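Local coordinates for N-acetylmuramoyl-L-alanine amidase domain-containing protein SAOUHSC_02979 (Staphylococcus aureus, PDB 5T1Q) that probably cleaves bacterial cell-wall peptidoglycan, this C-terminal part of a secreted hydrolase joining a glucosaminidase-type region to a CHAP amidase-type domain, at residues Thr34-Thr39 against Tyr248-Cys253; Met85-Ile90 against Ser201-Tyr206; Glu92-Arg97 against Phe239-Asp244. All coordinates share one frame; numbering follows the deposited sequence.

Contact 1: Thr34-Thr39 against Tyr248-Cys253; sequences TSLFET and YPHGQC
A loop-to-turn contact joins Leu36 and Thr34, on the approach to strand 37-39, to His250 and Gly251 of the loop that leads into helix 253-262. The second partner is a type II beta turn from Pro249 to Gln252, closed by Gln252 N to Pro249 O at 3.2 Å, and it belongs to the CHAP domain. Strand 37-39 pairs in parallel with strand 339-345, so the residues after Leu36 join the mixed sheet. Gln252 is the N-cap of the helix whose first residue, Cys253, would be the nucleophile of a Cys-His-Glu triad with His314 and Glu331, as in cysteine peptidases of this clan.

Leu36 and the imidazole approach from opposite directions. Leu36 CD1 lies 3.8 Å from His250 CE1, while Leu36 CD2 lies 3.8 Å from Gly251 CA. Thr34 offers its carbonyl oxygen to the edge of the same ring, where Thr34 O is 3.2 Å from His250 CE1. The imidazole is swung out to this side because CG is anti to the backbone N (chi1 -167°). A water in the ring plane bridges the segments: it accepts from Thr34 N at 3.0 Å, donates weakly to His250 O, and is hydrogen-bonded to His250 ND1 at 2.7 Å.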
loop_
_atom_site.group_PDB
_atom_site.type_symbol
_atom_site.label_atom_id
_atom_site.label_comp_id
_atom_site.label_asym_id
_atom_site.label_seq_id
_atom_site.Cartn_x
_atom_site.Cartn_y
_atom_site.Cartn_z
ATOM N N THR A 34 1.909 -0.239 -3.876
ATOM C CA THR A 34 2.607 -0.520 -2.619
ATOM C C THR A 34 1.632 -1.254 -1.711
ATOM O O THR A 34 0.434 -1.232 -1.944
ATOM C CB THR A 34 3.134 0.756 -1.937
ATOM O OG1 THR A 34 2.101 1.739 -1.899
ATOM C CG2 THR A 34 4.316 1.346 -2.704
ATOM N N SER A 35 2.139 -1.911 -0.678
ATOM C CA SER A 35 1.278 -2.709 0.205
ATOM C C SER A 35 0.224 -1.891 0.927
ATOM O O SER A 35 0.465 -0.758 1.300
ATOM C CB SER A 35 2.115 -3.434 1.249
ATOM O OG SER A 35 3.106 -4.227 0.635
ATOM N N LEU A 36 -0.936 -2.499 1.112
ATOM C CA LEU A 36 -2.034 -1.909 1.839
ATOM C C LEU A 36 -2.115 -2.570 3.208
ATOM O O LEU A 36 -1.707 -3.718 3.380
ATOM C CB LEU A 36 -3.335 -2.096 1.081
ATOM C CG LEU A 36 -3.324 -1.392 -0.285
ATOM C CD1 LEU A 36 -4.481 -1.883 -1.112
ATOM C CD2 LEU A 36 -3.350 0.123 -0.134
ATOM N N PHE A 37 -2.637 -1.818 4.166
ATOM C CA PHE A 37 -2.741 -2.240 5.550
ATOM C C PHE A 37 -4.080 -1.867 6.152
ATOM O O PHE A 37 -4.698 -0.873 5.765
ATOM C CB PHE A 37 -1.661 -1.544 6.383
ATOM C CG PHE A 37 -0.269 -1.924 6.004
ATOM C CD1 PHE A 37 0.371 -1.292 4.955
ATOM C CD2 PHE A 37 0.403 -2.930 6.693
ATOM C CE1 PHE A 37 1.645 -1.653 4.591
ATOM C CE2 PHE A 37 1.685 -3.288 6.339
ATOM C CZ PHE A 37 2.305 -2.654 5.283
ATOM N N GLU A 38 -4.501 -2.654 7.134
ATOM C CA GLU A 38 -5.733 -2.382 7.863
ATOM C C GLU A 38 -5.339 -2.215 9.328
ATOM O O GLU A 38 -4.275 -2.691 9.751
ATOM C CB GLU A 38 -6.715 -3.526 7.632
ATOM C CG GLU A 38 -8.183 -3.116 7.713
ATOM C CD GLU A 38 -9.102 -4.052 6.953
ATOM O OE1 GLU A 38 -8.604 -4.874 6.158
ATOM O OE2 GLU A 38 -10.334 -3.952 7.132
ATOM N N THR A 39 -6.155 -1.490 10.090
ATOM C CA THR A 39 -5.896 -1.312 11.522
ATOM C C THR A 39 -6.122 -2.632 12.247
ATOM O O THR A 39 -7.105 -3.318 11.998
ATOM C CB THR A 39 -6.790 -0.229 12.162
ATOM O OG1 THR A 39 -8.132 -0.348 11.654
ATOM C CG2 THR A 39 -6.247 1.167 11.856
ATOM N N TYR A 248 -8.443 0.844 -11.735
ATOM C CA TYR A 248 -8.230 2.121 -11.028
ATOM C C TYR A 248 -6.842 2.086 -10.343
ATOM O O TYR A 248 -6.353 1.007 -10.010
ATOM C CB TYR A 248 -9.353 2.369 -9.990
ATOM C CG TYR A 248 -10.743 2.400 -10.606
ATOM C CD1 TYR A 248 -11.225 3.553 -11.213
ATOM C CD2 TYR A 248 -11.556 1.258 -10.624
ATOM C CE1 TYR A 248 -12.472 3.585 -11.810
ATOM C CE2 TYR A 248 -12.821 1.282 -11.220
ATOM C CZ TYR A 248 -13.266 2.444 -11.805
ATOM O OH TYR A 248 -14.495 2.496 -12.400
ATOM N N PRO A 249 -6.196 3.259 -10.147
ATOM C CA PRO A 249 -4.869 3.291 -9.503
ATOM C C PRO A 249 -4.859 2.563 -8.162
ATOM O O PRO A 249 -5.682 2.835 -7.294
ATOM C CB PRO A 249 -4.613 4.781 -9.308
ATOM C CG PRO A 249 -5.385 5.436 -10.396
ATOM C CD PRO A 249 -6.619 4.611 -10.569
ATOM N N HIS A 250 -3.929 1.632 -8.026
ATOM C CA HIS A 250 -3.814 0.804 -6.846
ATOM C C HIS A 250 -3.931 1.533 -5.504
ATOM O O HIS A 250 -3.288 2.560 -5.276
ATOM C CB HIS A 250 -2.490 0.052 -6.890
ATOM C CG HIS A 250 -2.399 -1.042 -5.885
ATOM N ND1 HIS A 250 -1.855 -0.860 -4.633
ATOM C CD2 HIS A 250 -2.809 -2.329 -5.941
ATOM C CE1 HIS A 250 -1.935 -1.992 -3.959
ATOM N NE2 HIS A 250 -2.501 -2.900 -4.731
ATOM N N GLY A 251 -4.760 0.969 -4.624
ATOM C CA GLY A 251 -4.949 1.520 -3.283
ATOM C C GLY A 251 -5.897 2.693 -3.117
ATOM O O GLY A 251 -6.344 2.948 -2.011
ATOM N N GLN A 252 -6.218 3.413 -4.187
ATOM C CA GLN A 252 -7.125 4.577 -4.057
ATOM C C GLN A 252 -8.557 4.136 -3.727
ATOM O O GLN A 252 -8.870 2.941 -3.794
ATOM C CB GLN A 252 -7.060 5.439 -5.312
ATOM C CG GLN A 252 -5.658 5.981 -5.548
ATOM C CD GLN A 252 -5.174 6.851 -4.395
ATOM O OE1 GLN A 252 -5.892 7.727 -3.921
ATOM N NE2 GLN A 252 -3.963 6.601 -3.932
ATOM N N CYS A 253 -9.413 5.083 -3.357
ATOM C CA CYS A 253 -10.770 4.739 -2.911
ATOM C C CYS A 253 -11.554 3.979 -3.965
ATOM O O CYS A 253 -12.312 3.092 -3.648
ATOM C CB CYS A 253 -11.548 5.967 -2.457
ATOM S SG CYS A 253 -11.789 7.254 -3.702
HETATM O O HOH W 1 -0.614 1.370 -3.839
#

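Contact 2: Met85-Ile90 against Ser201-Tyr206; sequences MIAQAI and SIIKHY
Ala87 and Ile90 of helix 82-93 pack against Ile202 and Ile203 of helix 195-205 in a buried helix-helix contact of apolar side chains, with one backbone carbonyl touched, within the glucosaminidase-type domain, which is assigned to the lysozyme clan. The short helical segments cross at 115° with their axes 9.1 Å apart. Where they come nearest, the small side chain of Ala87 lets the backbones close to 5.8 Å between Ala87 CA and Ile202 CA.

All three isoleucines share one conformation: CG1 is anti to the carbonyl carbon and CG2 anti to the backbone N, with the chain running on extended to CD1. In Ile202 (chi1 -64°) this divides the work between two branches. Ile202 CG2 meets Ile90 CD1 at 3.6 Å and also reaches Ala87, whereas Ile202 CD1 touches the carbonyl oxygen, 3.7 Å from Ala87 O. Ile90 and Ile202 run antiparallel alongside one another, so that Ile90 CD1 meets the CG2 branch of Ile202 and not its end. Val64 of helix 58-78 adjoins Ile90, and Val54 of strand 52-54 adjoins Ile202. At about a right angle to Ile202 CG2 around the alanine methyl, Ile203 adds a single methylene, Ile203 CG1 lying 3.6 Å from Ala87 CB.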
loop_
_atom_site.group_PDB
_atom_site.type_symbol
_atom_site.label_atom_id
_atom_site.label_comp_id
_atom_site.label_asym_id
_atom_site.label_seq_id
_atom_site.Cartn_x
_atom_site.Cartn_y
_atom_site.Cartn_z
HETATM N N MSE A 85 15.138 -5.989 4.885
HETATM C CA MSE A 85 15.278 -5.934 3.427
HETATM C C MSE A 85 14.098 -6.575 2.708
HETATM O O MSE A 85 13.584 -6.021 1.731
HETATM C CB MSE A 85 16.602 -6.606 3.057
HETATM C CG MSE A 85 16.871 -6.656 1.555
HETATM SE SE MSE A 85 18.700 -7.355 1.280
HETATM C CE MSE A 85 18.794 -7.185 -0.677
ATOM N N ILE A 86 13.664 -7.741 3.180
ATOM C CA ILE A 86 12.552 -8.445 2.556
ATOM C C ILE A 86 11.239 -7.672 2.775
ATOM O O ILE A 86 10.400 -7.600 1.877
ATOM C CB ILE A 86 12.421 -9.891 3.078
ATOM C CG1 ILE A 86 13.648 -10.708 2.670
ATOM C CG2 ILE A 86 11.169 -10.543 2.508
ATOM C CD1 ILE A 86 13.737 -12.066 3.327
ATOM N N ALA A 87 11.082 -7.110 3.971
ATOM C CA ALA A 87 9.903 -6.344 4.306
ATOM C C ALA A 87 9.809 -5.095 3.447
ATOM O O ALA A 87 8.719 -4.754 2.977
ATOM C CB ALA A 87 9.913 -5.978 5.777
ATOM N N GLN A 88 10.941 -4.407 3.256
ATOM C CA GLN A 88 10.965 -3.222 2.406
ATOM C C GLN A 88 10.637 -3.597 0.962
ATOM O O GLN A 88 9.904 -2.864 0.292
ATOM C CB GLN A 88 12.301 -2.468 2.493
ATOM C CG GLN A 88 12.433 -1.618 3.742
ATOM C CD GLN A 88 13.592 -0.630 3.676
ATOM O OE1 GLN A 88 14.723 -0.949 4.039
ATOM N NE2 GLN A 88 13.286 0.602 3.299
ATOM N N ALA A 89 11.153 -4.738 0.495
ATOM C CA ALA A 89 10.838 -5.218 -0.847
ATOM C C ALA A 89 9.332 -5.451 -0.968
ATOM O O ALA A 89 8.706 -4.991 -1.930
ATOM C CB ALA A 89 11.603 -6.495 -1.184
ATOM N N ILE A 90 8.759 -6.157 0.007
ATOM C CA ILE A 90 7.310 -6.418 0.035
ATOM C C ILE A 90 6.490 -5.117 0.009
ATOM O O ILE A 90 5.561 -4.978 -0.782
ATOM C CB ILE A 90 6.911 -7.244 1.287
ATOM C CG1 ILE A 90 7.402 -8.688 1.156
ATOM C CG2 ILE A 90 5.394 -7.245 1.491
ATOM C CD1 ILE A 90 7.332 -9.480 2.448
ATOM N N SER A 201 4.910 -4.844 10.989
ATOM C CA SER A 201 3.766 -5.710 10.712
ATOM C C SER A 201 4.111 -6.800 9.691
ATOM O O SER A 201 3.707 -7.951 9.845
ATOM C CB SER A 201 2.591 -4.888 10.189
ATOM O OG SER A 201 1.489 -5.730 9.896
ATOM N N ILE A 202 4.829 -6.424 8.640
ATOM C CA ILE A 202 5.228 -7.375 7.606
ATOM C C ILE A 202 6.209 -8.414 8.178
ATOM O O ILE A 202 6.057 -9.614 7.961
ATOM C CB ILE A 202 5.873 -6.649 6.401
ATOM C CG1 ILE A 202 4.848 -5.736 5.719
ATOM C CG2 ILE A 202 6.412 -7.666 5.398
ATOM C CD1 ILE A 202 5.426 -4.769 4.701
ATOM N N ILE A 203 7.206 -7.937 8.913
ATOM C CA ILE A 203 8.226 -8.808 9.490
ATOM C C ILE A 203 7.620 -9.844 10.420
ATOM O O ILE A 203 7.959 -11.033 10.340
ATOM C CB ILE A 203 9.294 -7.987 10.236
ATOM C CG1 ILE A 203 10.077 -7.123 9.227
ATOM C CG2 ILE A 203 10.246 -8.908 10.995
ATOM C CD1 ILE A 203 10.964 -6.088 9.857
ATOM N N LYS A 204 6.732 -9.390 11.294
ATOM C CA LYS A 204 6.083 -10.254 12.254
ATOM C C LYS A 204 5.219 -11.332 11.596
ATOM O O LYS A 204 5.433 -12.518 11.810
ATOM C CB LYS A 204 5.219 -9.416 13.202
ATOM C CG LYS A 204 4.477 -10.216 14.256
ATOM C CD LYS A 204 3.699 -9.284 15.169
ATOM C CE LYS A 204 2.866 -10.066 16.170
ATOM N NZ LYS A 204 2.006 -9.159 16.984
ATOM N N HIS A 205 4.272 -10.906 10.773
ATOM C CA HIS A 205 3.328 -11.813 10.158
ATOM C C HIS A 205 3.975 -12.815 9.193
ATOM O O HIS A 205 3.625 -13.992 9.204
ATOM C CB HIS A 205 2.215 -11.022 9.458
ATOM C CG HIS A 205 1.126 -11.882 8.915
ATOM N ND1 HIS A 205 0.987 -12.148 7.569
ATOM C CD2 HIS A 205 0.153 -12.584 9.541
ATOM C CE1 HIS A 205 -0.039 -12.961 7.388
ATOM N NE2 HIS A 205 -0.562 -13.242 8.568
ATOM N N TYR A 206 4.914 -12.361 8.369
ATOM C CA TYR A 206 5.565 -13.272 7.431
ATOM C C TYR A 206 6.795 -13.996 8.009
ATOM O O TYR A 206 7.476 -14.715 7.282
ATOM C CB TYR A 206 5.844 -12.576 6.096
ATOM C CG TYR A 206 4.559 -12.267 5.350
ATOM C CD1 TYR A 206 3.850 -13.280 4.723
ATOM C CD2 TYR A 206 4.042 -10.969 5.286
ATOM C CE1 TYR A 206 2.666 -13.020 4.048
ATOM C CE2 TYR A 206 2.858 -10.696 4.607
ATOM C CZ TYR A 206 2.173 -11.733 3.991
ATOM O OH TYR A 206 0.997 -11.504 3.310
#

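Contact 3: Glu92-Arg97 against Phe239-Asp244; sequences ESDSGR and FREVSD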
loop_
_atom_site.group_PDB
_atom_site.type_symbol
_atom_site.label_atom_id
_atom_site.label_comp_id
_atom_site.label_asym_id
_atom_site.label_seq_id
_atom_site.Cartn_x
_atom_site.Cartn_y
_atom_site.Cartn_z
ATOM N N GLU A 92 7.411 -1.779 -0.684
ATOM C CA GLU A 92 7.677 -0.897 -1.819
ATOM C C GLU A 92 7.243 -1.434 -3.179
ATOM O O GLU A 92 6.964 -0.646 -4.072
ATOM C CB GLU A 92 9.179 -0.542 -1.869
ATOM C CG GLU A 92 9.704 0.185 -0.632
ATOM C CD GLU A 92 9.224 1.620 -0.496
ATOM O OE1 GLU A 92 8.818 2.251 -1.509
ATOM O OE2 GLU A 92 9.283 2.150 0.642
ATOM N N SER A 93 7.224 -2.754 -3.356
ATOM C CA SER A 93 6.820 -3.366 -4.642
ATOM C C SER A 93 5.431 -4.003 -4.619
ATOM O O SER A 93 4.994 -4.556 -5.637
ATOM C CB SER A 93 7.797 -4.473 -5.008
ATOM O OG SER A 93 7.639 -5.585 -4.149
ATOM N N ASP A 94 4.762 -3.951 -3.466
ATOM C CA ASP A 94 3.455 -4.608 -3.253
ATOM C C ASP A 94 3.574 -6.100 -3.571
ATOM O O ASP A 94 2.840 -6.639 -4.392
ATOM C CB ASP A 94 2.312 -3.971 -4.059
ATOM C CG ASP A 94 0.943 -4.619 -3.749
ATOM O OD1 ASP A 94 0.766 -5.162 -2.631
ATOM O OD2 ASP A 94 0.059 -4.624 -4.633
ATOM N N SER A 95 4.531 -6.740 -2.919
ATOM C CA SER A 95 4.802 -8.165 -3.099
ATOM C C SER A 95 5.069 -8.538 -4.555
ATOM O O SER A 95 4.599 -9.559 -5.036
ATOM C CB SER A 95 3.651 -8.976 -2.525
ATOM O OG SER A 95 3.413 -8.585 -1.173
ATOM N N GLY A 96 5.815 -7.679 -5.239
ATOM C CA GLY A 96 6.218 -7.906 -6.624
ATOM C C GLY A 96 5.240 -7.502 -7.708
ATOM O O GLY A 96 5.574 -7.587 -8.882
ATOM N N ARG A 97 4.058 -7.016 -7.323
ATOM C CA ARG A 97 3.001 -6.672 -8.293
ATOM C C ARG A 97 3.112 -5.299 -8.960
ATOM O O ARG A 97 2.542 -5.094 -10.016
ATOM C CB ARG A 97 1.627 -6.846 -7.634
ATOM C CG ARG A 97 1.379 -8.304 -7.265
ATOM C CD ARG A 97 0.099 -8.571 -6.484
ATOM N NE ARG A 97 0.096 -7.929 -5.174
ATOM C CZ ARG A 97 -0.758 -8.201 -4.188
ATOM N NH1 ARG A 97 -1.665 -9.169 -4.309
ATOM N NH2 ARG A 97 -0.677 -7.528 -3.036
ATOM N N PHE A 239 -10.474 -8.257 4.102
ATOM C CA PHE A 239 -10.154 -7.778 2.782
ATOM C C PHE A 239 -9.090 -8.651 2.141
ATOM O O PHE A 239 -8.186 -9.111 2.816
ATOM C CB PHE A 239 -9.666 -6.327 2.787
ATOM C CG PHE A 239 -9.309 -5.815 1.409
ATOM C CD1 PHE A 239 -10.305 -5.543 0.485
ATOM C CD2 PHE A 239 -7.987 -5.642 1.031
ATOM C CE1 PHE A 239 -9.998 -5.095 -0.791
ATOM C CE2 PHE A 239 -7.667 -5.193 -0.239
ATOM C CZ PHE A 239 -8.678 -4.912 -1.154
ATOM N N ARG A 240 -9.233 -8.872 0.838
ATOM C CA ARG A 240 -8.254 -9.618 0.029
ATOM C C ARG A 240 -8.314 -9.069 -1.386
ATOM O O ARG A 240 -9.387 -8.741 -1.880
ATOM C CB ARG A 240 -8.506 -11.142 0.023
ATOM C CG ARG A 240 -8.351 -11.810 1.384
ATOM C CD ARG A 240 -8.270 -13.340 1.335
ATOM N NE ARG A 240 -6.929 -13.876 1.003
ATOM C CZ ARG A 240 -6.509 -14.295 -0.204
ATOM N NH1 ARG A 240 -5.268 -14.771 -0.339
ATOM N NH2 ARG A 240 -7.301 -14.262 -1.277
ATOM N N GLU A 241 -7.150 -8.943 -2.010
ATOM C CA GLU A 241 -7.039 -8.457 -3.384
ATOM C C GLU A 241 -7.421 -9.642 -4.260
ATOM O O GLU A 241 -6.792 -10.699 -4.205
ATOM C CB GLU A 241 -5.608 -7.966 -3.641
ATOM C CG GLU A 241 -5.362 -7.251 -4.967
ATOM C CD GLU A 241 -4.008 -6.524 -5.011
ATOM O OE1 GLU A 241 -3.567 -5.972 -3.967
ATOM O OE2 GLU A 241 -3.396 -6.469 -6.104
ATOM N N VAL A 242 -8.479 -9.469 -5.043
ATOM C CA VAL A 242 -9.027 -10.552 -5.851
ATOM C C VAL A 242 -8.424 -10.606 -7.251
ATOM O O VAL A 242 -7.684 -11.535 -7.595
ATOM C CB VAL A 242 -10.573 -10.404 -5.975
ATOM C CG1 VAL A 242 -11.179 -11.583 -6.741
ATOM C CG2 VAL A 242 -11.211 -10.265 -4.598
ATOM N N SER A 243 -8.738 -9.587 -8.041
ATOM C CA SER A 243 -8.334 -9.542 -9.435
ATOM C C SER A 243 -6.855 -9.257 -9.663
ATOM O O SER A 243 -6.129 -8.812 -8.765
ATOM C CB SER A 243 -9.173 -8.488 -10.177
ATOM O OG SER A 243 -8.976 -7.195 -9.626
ATOM N N ASP A 244 -6.436 -9.546 -10.889
ATOM C CA ASP A 244 -5.090 -9.279 -11.357
ATOM C C ASP A 244 -5.137 -7.931 -12.083
ATOM O O ASP A 244 -4.202 -7.132 -11.977
ATOM C CB ASP A 244 -4.633 -10.379 -12.313
ATOM C CG ASP A 244 -4.763 -11.774 -11.707
ATOM O OD1 ASP A 244 -4.751 -11.901 -10.460
ATOM O OD2 ASP A 244 -4.880 -12.745 -12.485
#
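Asp94 and Arg97 are the two ends of a type I' beta turn that follows helix 82-93, and from it they face Glu241 in an irregular loop whose backbone stays well clear, 11.2 Å from Asp94 CA to Glu241 CA. With the backbones this far apart, side chains alone make the contact, bridging the glucosaminidase-type part and the loop before helix 253-262 of the CHAP part. Asp94, the first residue to leave the helical conformation, has positive phi, and the turn is closed by Arg97 N to Asp94 O. Just before it, Ser93 OG accepts from Gly96 N in an ST motif.

Arg97 is fixed first by its own turn. The chain bends at chi3 (-64°), bringing the guanidinium side-on to Asp94: Arg97 NE donates to Asp94 O at 3.1 Å, and Arg97 NH2 makes a salt bridge of 2.8 Å to Asp94 OD1. That carboxylate oxygen lies in the guanidinium plane, although the nitrogen comes from above the carboxylate plane. Asp94 O thus accepts from both NE and N of Arg97, which arrive from opposite faces of its plane.

Glu241 reaches in from the other direction, extended beyond CG, and lays its carboxylate over one guanidinium face, the planes 16° apart. Arg97 NH2 and Glu241 OE1 are 3.4 Å apart, a salt bridge of charges alone, since no N-H points at the oxygen. Glu241 OE1 is also 3.9 Å from Asp94 OD2, and a weak hydrogen bond joins it to His250 NE2. Two carboxylates this close would repel, and the guanidinium that both touch probably offsets this; their combined negative charge would probably favour the positively charged form of the nearby imidazole.

How the contacts relate
Burial and chemistry change together across the three contacts. Contact 2 stays within the glucosaminidase-type region, all its touching residues buried and held by apolar side chains. Contacts 1 and 3 are partly buried and join residues before or within that region to the loop before helix 253-262, contact 1 through a water and an imidazole, contact 3 through opposed charges. Helix 82-93 is common to contacts 2 and 3, and Ile90 O probably accepts a hydrogen bond from Ser95 N. Contacts 1 and 3 have centres about 9 Å apart and meet at His250, whose NE2 is 3.1 Å from Asp94 OD2. Phe37 extends contact 1 toward contact 2, its CZ lying 3.8 Å from Ile202 CD1.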